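Local coordinates for protein succinate-acetate/proton symporter SatP (Escherichia coli K-12, PDB 5ZUG) that probably carries acetate and succinate across the bacterial inner membrane, forming a hexameric acetate channel whose subunits are each built from six helices, at residues 66-80 / 104-118. Sequence-based numbering, arbitrary orientation.
Sequences FGLTAFTSYGSFWLT and YLGLWGVFTLFMFFG. With BNG (nonyl beta-D-glucopyranoside), chain G.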
loop_
_atom_site.group_PDB
_atom_site.type_symbol
_atom_site.label_atom_id
_atom_site.label_comp_id
_atom_site.label_asym_id
_atom_site.label_seq_id
_atom_site.Cartn_x
_atom_site.Cartn_y
_atom_site.Cartn_z
ATOM N N PHE A 66 23.639 7.113 3.553
ATOM C CA PHE A 66 24.241 6.164 2.630
ATOM C C PHE A 66 23.358 4.934 2.480
ATOM O O PHE A 66 22.947 4.584 1.362
ATOM C CB PHE A 66 25.634 5.783 3.112
ATOM C CG PHE A 66 26.327 4.780 2.241
ATOM C CD1 PHE A 66 26.166 3.410 2.479
ATOM C CD2 PHE A 66 27.152 5.192 1.195
ATOM C CE1 PHE A 66 26.813 2.486 1.705
ATOM C CE2 PHE A 66 27.796 4.260 0.410
ATOM C CZ PHE A 66 27.622 2.916 0.667
ATOM N N GLY A 67 23.020 4.288 3.604
ATOM C CA GLY A 67 22.147 3.127 3.546
ATOM C C GLY A 67 20.776 3.448 2.976
ATOM O O GLY A 67 20.231 2.667 2.197
ATOM N N LEU A 68 20.206 4.608 3.338
ATOM C CA LEU A 68 18.956 5.037 2.713
ATOM C C LEU A 68 19.117 5.107 1.213
ATOM O O LEU A 68 18.329 4.525 0.456
ATOM C CB LEU A 68 18.489 6.391 3.242
ATOM C CG LEU A 68 17.251 6.963 2.513
ATOM C CD1 LEU A 68 16.005 6.112 2.697
ATOM C CD2 LEU A 68 16.907 8.425 2.855
ATOM N N THR A 69 20.131 5.832 0.758
ATOM C CA THR A 69 20.339 5.953 -0.677
ATOM C C THR A 69 20.672 4.604 -1.326
ATOM O O THR A 69 20.193 4.317 -2.426
ATOM C CB THR A 69 21.382 7.043 -0.941
ATOM O OG1 THR A 69 20.886 8.277 -0.369
ATOM C CG2 THR A 69 21.618 7.227 -2.454
ATOM N N ALA A 70 21.498 3.771 -0.675
ATOM C CA ALA A 70 21.898 2.479 -1.239
ATOM C C ALA A 70 20.776 1.433 -1.268
ATOM O O ALA A 70 20.355 0.995 -2.340
ATOM C CB ALA A 70 23.107 1.915 -0.487
ATOM N N PHE A 71 20.318 0.994 -0.094
ATOM C CA PHE A 71 19.321 -0.073 -0.012
ATOM C C PHE A 71 18.089 0.245 -0.845
ATOM O O PHE A 71 17.514 -0.638 -1.484
ATOM C CB PHE A 71 18.887 -0.280 1.438
ATOM C CG PHE A 71 19.883 -1.003 2.295
ATOM C CD1 PHE A 71 20.435 -2.212 1.900
ATOM C CD2 PHE A 71 20.256 -0.464 3.522
ATOM C CE1 PHE A 71 21.353 -2.863 2.725
ATOM C CE2 PHE A 71 21.151 -1.108 4.330
ATOM C CZ PHE A 71 21.708 -2.304 3.933
ATOM N N THR A 72 17.630 1.494 -0.794
ATOM C CA THR A 72 16.423 1.881 -1.517
ATOM C C THR A 72 16.632 1.846 -3.031
ATOM O O THR A 72 15.702 1.497 -3.779
ATOM C CB THR A 72 15.962 3.261 -1.075
ATOM O OG1 THR A 72 16.050 3.354 0.344
ATOM C CG2 THR A 72 14.513 3.483 -1.468
ATOM N N SER A 73 17.824 2.252 -3.514
ATOM C CA SER A 73 18.089 2.223 -4.954
ATOM C C SER A 73 18.228 0.800 -5.487
ATOM O O SER A 73 17.691 0.484 -6.548
ATOM C CB SER A 73 19.339 3.024 -5.283
ATOM O OG SER A 73 19.095 4.381 -5.039
ATOM N N TYR A 74 18.921 -0.077 -4.765
ATOM C CA TYR A 74 19.144 -1.429 -5.257
ATOM C C TYR A 74 17.907 -2.300 -5.143
ATOM O O TYR A 74 17.770 -3.256 -5.913
ATOM C CB TYR A 74 20.296 -2.088 -4.527
ATOM C CG TYR A 74 21.623 -1.499 -4.881
ATOM C CD1 TYR A 74 22.058 -1.427 -6.223
ATOM C CD2 TYR A 74 22.433 -0.968 -3.878
ATOM C CE1 TYR A 74 23.295 -0.881 -6.533
ATOM C CE2 TYR A 74 23.652 -0.415 -4.165
ATOM C CZ TYR A 74 24.086 -0.365 -5.480
ATOM O OH TYR A 74 25.318 0.220 -5.680
ATOM N N GLY A 75 17.060 -2.065 -4.139
ATOM C CA GLY A 75 15.750 -2.692 -4.137
ATOM C C GLY A 75 14.940 -2.287 -5.348
ATOM O O GLY A 75 14.261 -3.109 -5.958
ATOM N N SER A 76 15.016 -1.011 -5.719
ATOM C CA SER A 76 14.388 -0.545 -6.953
ATOM C C SER A 76 15.028 -1.152 -8.196
ATOM O O SER A 76 14.317 -1.459 -9.158
ATOM C CB SER A 76 14.426 0.984 -7.035
ATOM O OG SER A 76 13.638 1.567 -6.018
ATOM N N PHE A 77 16.360 -1.314 -8.215
ATOM C CA PHE A 77 17.000 -1.957 -9.359
ATOM C C PHE A 77 16.431 -3.349 -9.585
ATOM O O PHE A 77 16.078 -3.714 -10.709
ATOM C CB PHE A 77 18.502 -2.076 -9.164
ATOM C CG PHE A 77 19.128 -3.142 -10.036
ATOM C CD1 PHE A 77 19.439 -2.875 -11.368
ATOM C CD2 PHE A 77 19.395 -4.417 -9.535
ATOM C CE1 PHE A 77 20.014 -3.854 -12.193
ATOM C CE2 PHE A 77 19.960 -5.393 -10.349
ATOM C CZ PHE A 77 20.271 -5.103 -11.692
ATOM N N TRP A 78 16.363 -4.149 -8.519
ATOM C CA TRP A 78 15.816 -5.490 -8.634
ATOM C C TRP A 78 14.378 -5.479 -9.131
ATOM O O TRP A 78 13.974 -6.392 -9.867
ATOM C CB TRP A 78 15.930 -6.215 -7.306
ATOM C CG TRP A 78 17.294 -6.752 -7.075
ATOM C CD1 TRP A 78 18.190 -6.330 -6.154
ATOM C CD2 TRP A 78 17.955 -7.775 -7.839
ATOM N NE1 TRP A 78 19.354 -7.057 -6.252
ATOM C CE2 TRP A 78 19.239 -7.949 -7.277
ATOM C CE3 TRP A 78 17.569 -8.594 -8.928
ATOM C CZ2 TRP A 78 20.149 -8.900 -7.756
ATOM C CZ3 TRP A 78 18.473 -9.538 -9.405
ATOM C CH2 TRP A 78 19.745 -9.687 -8.817
ATOM N N LEU A 79 13.585 -4.481 -8.726
ATOM C CA LEU A 79 12.233 -4.353 -9.257
ATOM C C LEU A 79 12.252 -3.992 -10.740
ATOM O O LEU A 79 11.474 -4.552 -11.527
ATOM C CB LEU A 79 11.439 -3.311 -8.475
ATOM C CG LEU A 79 11.009 -3.750 -7.088
ATOM C CD1 LEU A 79 10.121 -2.719 -6.447
ATOM C CD2 LEU A 79 10.304 -5.068 -7.209
ATOM N N THR A 80 13.139 -3.075 -11.149
ATOM C CA THR A 80 13.198 -2.757 -12.568
ATOM C C THR A 80 13.664 -3.972 -13.358
ATOM O O THR A 80 13.177 -4.215 -14.471
ATOM C CB THR A 80 14.091 -1.539 -12.871
ATOM O OG1 THR A 80 15.438 -1.767 -12.443
ATOM C CG2 THR A 80 13.533 -0.265 -12.252
ATOM N N TYR A 104 22.101 0.311 -19.303
ATOM C CA TYR A 104 21.331 0.327 -18.067
ATOM C C TYR A 104 22.142 -0.241 -16.907
ATOM O O TYR A 104 22.293 0.417 -15.868
ATOM C CB TYR A 104 20.035 -0.441 -18.321
ATOM C CG TYR A 104 19.339 -1.107 -17.168
ATOM C CD1 TYR A 104 19.618 -2.428 -16.846
ATOM C CD2 TYR A 104 18.357 -0.454 -16.439
ATOM C CE1 TYR A 104 18.957 -3.073 -15.821
ATOM C CE2 TYR A 104 17.695 -1.095 -15.414
ATOM C CZ TYR A 104 17.993 -2.406 -15.113
ATOM O OH TYR A 104 17.326 -3.058 -14.102
ATOM N N LEU A 105 22.667 -1.466 -17.059
ATOM C CA LEU A 105 23.574 -2.008 -16.042
ATOM C C LEU A 105 24.850 -1.171 -15.909
ATOM O O LEU A 105 25.487 -1.170 -14.847
ATOM C CB LEU A 105 23.939 -3.463 -16.335
ATOM C CG LEU A 105 22.803 -4.475 -16.277
ATOM C CD1 LEU A 105 23.186 -5.739 -17.043
ATOM C CD2 LEU A 105 22.450 -4.767 -14.845
ATOM N N GLY A 106 25.248 -0.464 -16.969
ATOM C CA GLY A 106 26.419 0.393 -16.866
ATOM C C GLY A 106 26.173 1.600 -15.981
ATOM O O GLY A 106 27.029 1.955 -15.166
ATOM N N LEU A 107 25.001 2.235 -16.113
ATOM C CA LEU A 107 24.613 3.301 -15.187
ATOM C C LEU A 107 24.561 2.817 -13.736
ATOM O O LEU A 107 25.011 3.525 -12.830
ATOM C CB LEU A 107 23.258 3.897 -15.586
ATOM C CG LEU A 107 23.166 5.117 -16.497
ATOM C CD1 LEU A 107 21.762 5.328 -16.980
ATOM C CD2 LEU A 107 23.574 6.333 -15.686
ATOM N N TRP A 108 23.987 1.632 -13.483
ATOM C CA TRP A 108 23.993 1.120 -12.112
ATOM C C TRP A 108 25.426 0.871 -11.647
ATOM O O TRP A 108 25.733 0.981 -10.453
ATOM C CB TRP A 108 23.127 -0.149 -11.997
ATOM C CG TRP A 108 21.617 0.136 -12.034
ATOM C CD1 TRP A 108 20.778 -0.025 -13.103
ATOM C CD2 TRP A 108 20.801 0.646 -10.970
ATOM N NE1 TRP A 108 19.500 0.342 -12.769
ATOM C CE2 TRP A 108 19.485 0.765 -11.469
ATOM C CE3 TRP A 108 21.053 1.011 -9.639
ATOM C CZ2 TRP A 108 18.417 1.234 -10.681
ATOM C CZ3 TRP A 108 19.995 1.474 -8.861
ATOM C CH2 TRP A 108 18.696 1.583 -9.385
ATOM N N GLY A 109 26.320 0.547 -12.586
ATOM C CA GLY A 109 27.740 0.475 -12.270
ATOM C C GLY A 109 28.351 1.810 -11.863
ATOM O O GLY A 109 29.200 1.858 -10.968
ATOM N N VAL A 110 28.000 2.903 -12.566
ATOM C CA VAL A 110 28.565 4.200 -12.174
ATOM C C VAL A 110 27.986 4.653 -10.833
ATOM O O VAL A 110 28.717 5.177 -9.986
ATOM C CB VAL A 110 28.404 5.275 -13.278
ATOM C CG1 VAL A 110 28.888 6.635 -12.794
ATOM C CG2 VAL A 110 29.072 4.891 -14.590
ATOM N N PHE A 111 26.678 4.430 -10.599
ATOM C CA PHE A 111 26.099 4.705 -9.279
ATOM C C PHE A 111 26.845 3.951 -8.194
ATOM O O PHE A 111 27.188 4.521 -7.156
ATOM C CB PHE A 111 24.614 4.338 -9.222
ATOM C CG PHE A 111 24.058 4.310 -7.808
ATOM C CD1 PHE A 111 23.847 5.500 -7.090
ATOM C CD2 PHE A 111 23.787 3.096 -7.179
ATOM C CE1 PHE A 111 23.351 5.484 -5.784
ATOM C CE2 PHE A 111 23.306 3.066 -5.866
ATOM C CZ PHE A 111 23.084 4.272 -5.164
ATOM N N THR A 112 27.109 2.659 -8.422
ATOM C CA THR A 112 27.839 1.847 -7.448
ATOM C C THR A 112 29.269 2.341 -7.252
ATOM O O THR A 112 29.804 2.282 -6.143
ATOM C CB THR A 112 27.838 0.384 -7.889
ATOM O OG1 THR A 112 26.490 -0.045 -8.109
ATOM C CG2 THR A 112 28.493 -0.510 -6.858
ATOM N N LEU A 113 29.904 2.834 -8.320
ATOM C CA LEU A 113 31.290 3.301 -8.236
ATOM C C LEU A 113 31.445 4.459 -7.256
ATOM O O LEU A 113 32.335 4.443 -6.400
ATOM C CB LEU A 113 31.781 3.707 -9.624
ATOM C CG LEU A 113 33.158 4.366 -9.711
ATOM C CD1 LEU A 113 34.279 3.406 -9.360
ATOM C CD2 LEU A 113 33.339 4.921 -11.114
ATOM N N PHE A 114 30.612 5.494 -7.391
ATOM C CA PHE A 114 30.645 6.605 -6.448
ATOM C C PHE A 114 30.347 6.122 -5.042
ATOM O O PHE A 114 31.031 6.497 -4.084
ATOM C CB PHE A 114 29.624 7.662 -6.847
ATOM C CG PHE A 114 30.054 8.522 -7.994
ATOM C CD1 PHE A 114 30.879 9.620 -7.790
ATOM C CD2 PHE A 114 29.625 8.230 -9.287
ATOM C CE1 PHE A 114 31.274 10.412 -8.861
ATOM C CE2 PHE A 114 30.019 9.014 -10.358
ATOM C CZ PHE A 114 30.842 10.107 -10.148
ATOM N N MET A 115 29.325 5.281 -4.902
ATOM C CA MET A 115 28.953 4.785 -3.591
ATOM C C MET A 115 30.072 3.983 -2.955
ATOM O O MET A 115 30.116 3.874 -1.728
ATOM C CB MET A 115 27.682 3.943 -3.699
ATOM C CG MET A 115 26.471 4.685 -4.198
ATOM S SD MET A 115 25.939 5.955 -3.044
ATOM C CE MET A 115 25.181 4.962 -1.756
ATOM N N PHE A 116 30.986 3.441 -3.762
ATOM C CA PHE A 116 32.165 2.771 -3.218
ATOM C C PHE A 116 33.049 3.744 -2.442
ATOM O O PHE A 116 33.545 3.414 -1.361
ATOM C CB PHE A 116 32.956 2.089 -4.339
ATOM C CG PHE A 116 34.347 1.653 -3.933
ATOM C CD1 PHE A 116 34.540 0.528 -3.144
ATOM C CD2 PHE A 116 35.465 2.360 -4.365
ATOM C CE1 PHE A 116 35.815 0.125 -2.779
ATOM C CE2 PHE A 116 36.740 1.960 -4.011
ATOM C CZ PHE A 116 36.918 0.838 -3.219
ATOM N N PHE A 117 33.294 4.936 -2.998
ATOM C CA PHE A 117 34.077 5.943 -2.279
ATOM C C PHE A 117 33.419 6.311 -0.954
ATOM O O PHE A 117 34.103 6.728 -0.017
ATOM C CB PHE A 117 34.277 7.180 -3.165
ATOM C CG PHE A 117 35.120 6.920 -4.405
ATOM C CD1 PHE A 117 36.090 5.927 -4.409
ATOM C CD2 PHE A 117 34.868 7.614 -5.590
ATOM C CE1 PHE A 117 36.831 5.676 -5.542
ATOM C CE2 PHE A 117 35.594 7.360 -6.733
ATOM C CZ PHE A 117 36.577 6.388 -6.713
ATOM N N GLY A 118 32.098 6.144 -0.858
ATOM C CA GLY A 118 31.337 6.371 0.358
ATOM C C GLY A 118 31.504 5.320 1.440
ATOM O O GLY A 118 31.059 5.544 2.568
HETATM C C1 BNG G . 25.698 0.862 7.726
HETATM C C2 BNG G . 26.275 0.013 8.844
HETATM C C3 BNG G . 26.194 0.823 10.047
HETATM C C4 BNG G . 27.289 1.810 9.931
HETATM C C5 BNG G . 27.029 2.764 8.757
HETATM C C6 BNG G . 28.155 2.828 7.805
HETATM C "C1'" BNG G . 25.467 1.043 5.502
HETATM C "C2'" BNG G . 24.908 -0.178 4.776
HETATM C "C3'" BNG G . 24.708 0.161 3.308
HETATM C "C4'" BNG G . 25.023 -1.107 2.477
HETATM C "C5'" BNG G . 24.095 -1.139 1.264
HETATM C "C6'" BNG G . 24.538 -2.404 0.521
HETATM C "C7'" BNG G . 23.392 -2.904 -0.350
HETATM C "C8'" BNG G . 23.942 -2.940 -1.778
HETATM C "C9'" BNG G . 25.119 -3.907 -1.824
HETATM O O1 BNG G . 26.214 0.509 6.551
HETATM O O2 BNG G . 25.562 -1.186 9.082
HETATM O O3 BNG G . 26.340 0.040 11.245
HETATM O O4 BNG G . 27.364 2.487 11.179
HETATM O O5 BNG G . 25.999 2.324 7.816
HETATM O O6 BNG G . 27.448 2.606 6.629
#
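F77 turns the edge of its ring toward the face of W108, the planes at 68°, toward one end of an antiparallel helix pair in the six-helix bundle of this membrane protein of the GPR1/FUN34/yaaH family. The axes lie 11.7 Å apart, a spacing filled largely by aromatic rings. CD1 of F77 meets the pyrrole side of the indole, while CB of F77 sits 3.6 Å from the centroid of its six-membered ring, almost on the normal. A broad indole suits this place because one face receives both; an alanine here would probably leave CB and CD1 of F77 facing a gap and let the phenyl ring turn. Next along the same edge, F77 CE1 touches CD2 of L105. The Y104 ring is only 25° from parallel to F77 but slid aside, and Y104 OH donates to T80 OG1 at 2.8 Å, which in turn donates to F77 O; T80 thus links both helices and satisfies a buried phenol.

Midway along the pair, F111 turns its edge toward the face of Y74 in an offset edge-to-face pair, CE2 lying 3.5 Å from Y74 CZ. Toward the opposite end M115, bent at chi2 and chi3, lays its methyl CE over the F66 ring, 3.8 Å from the centroid, a CH-pi contact that a flexible thioether makes easily. F66, A70, F71 and Y74 also line the pocket of the nonyl glucoside, whose chain carbon C8', one short of the terminal C9', approaches Y74 CD2 at 3.3 Å. Y47 of a neighbouring subunit meets W108 and bonds S73 OG, tying the pair into the hexamer. Holding T112 OG1 anti to the carbonyl carbon (chi1 -54°) lets this hydroxyl donate back to W108 O while it accepts from Y74 OH at 2.7 Å, near the plane of the tyrosine ring.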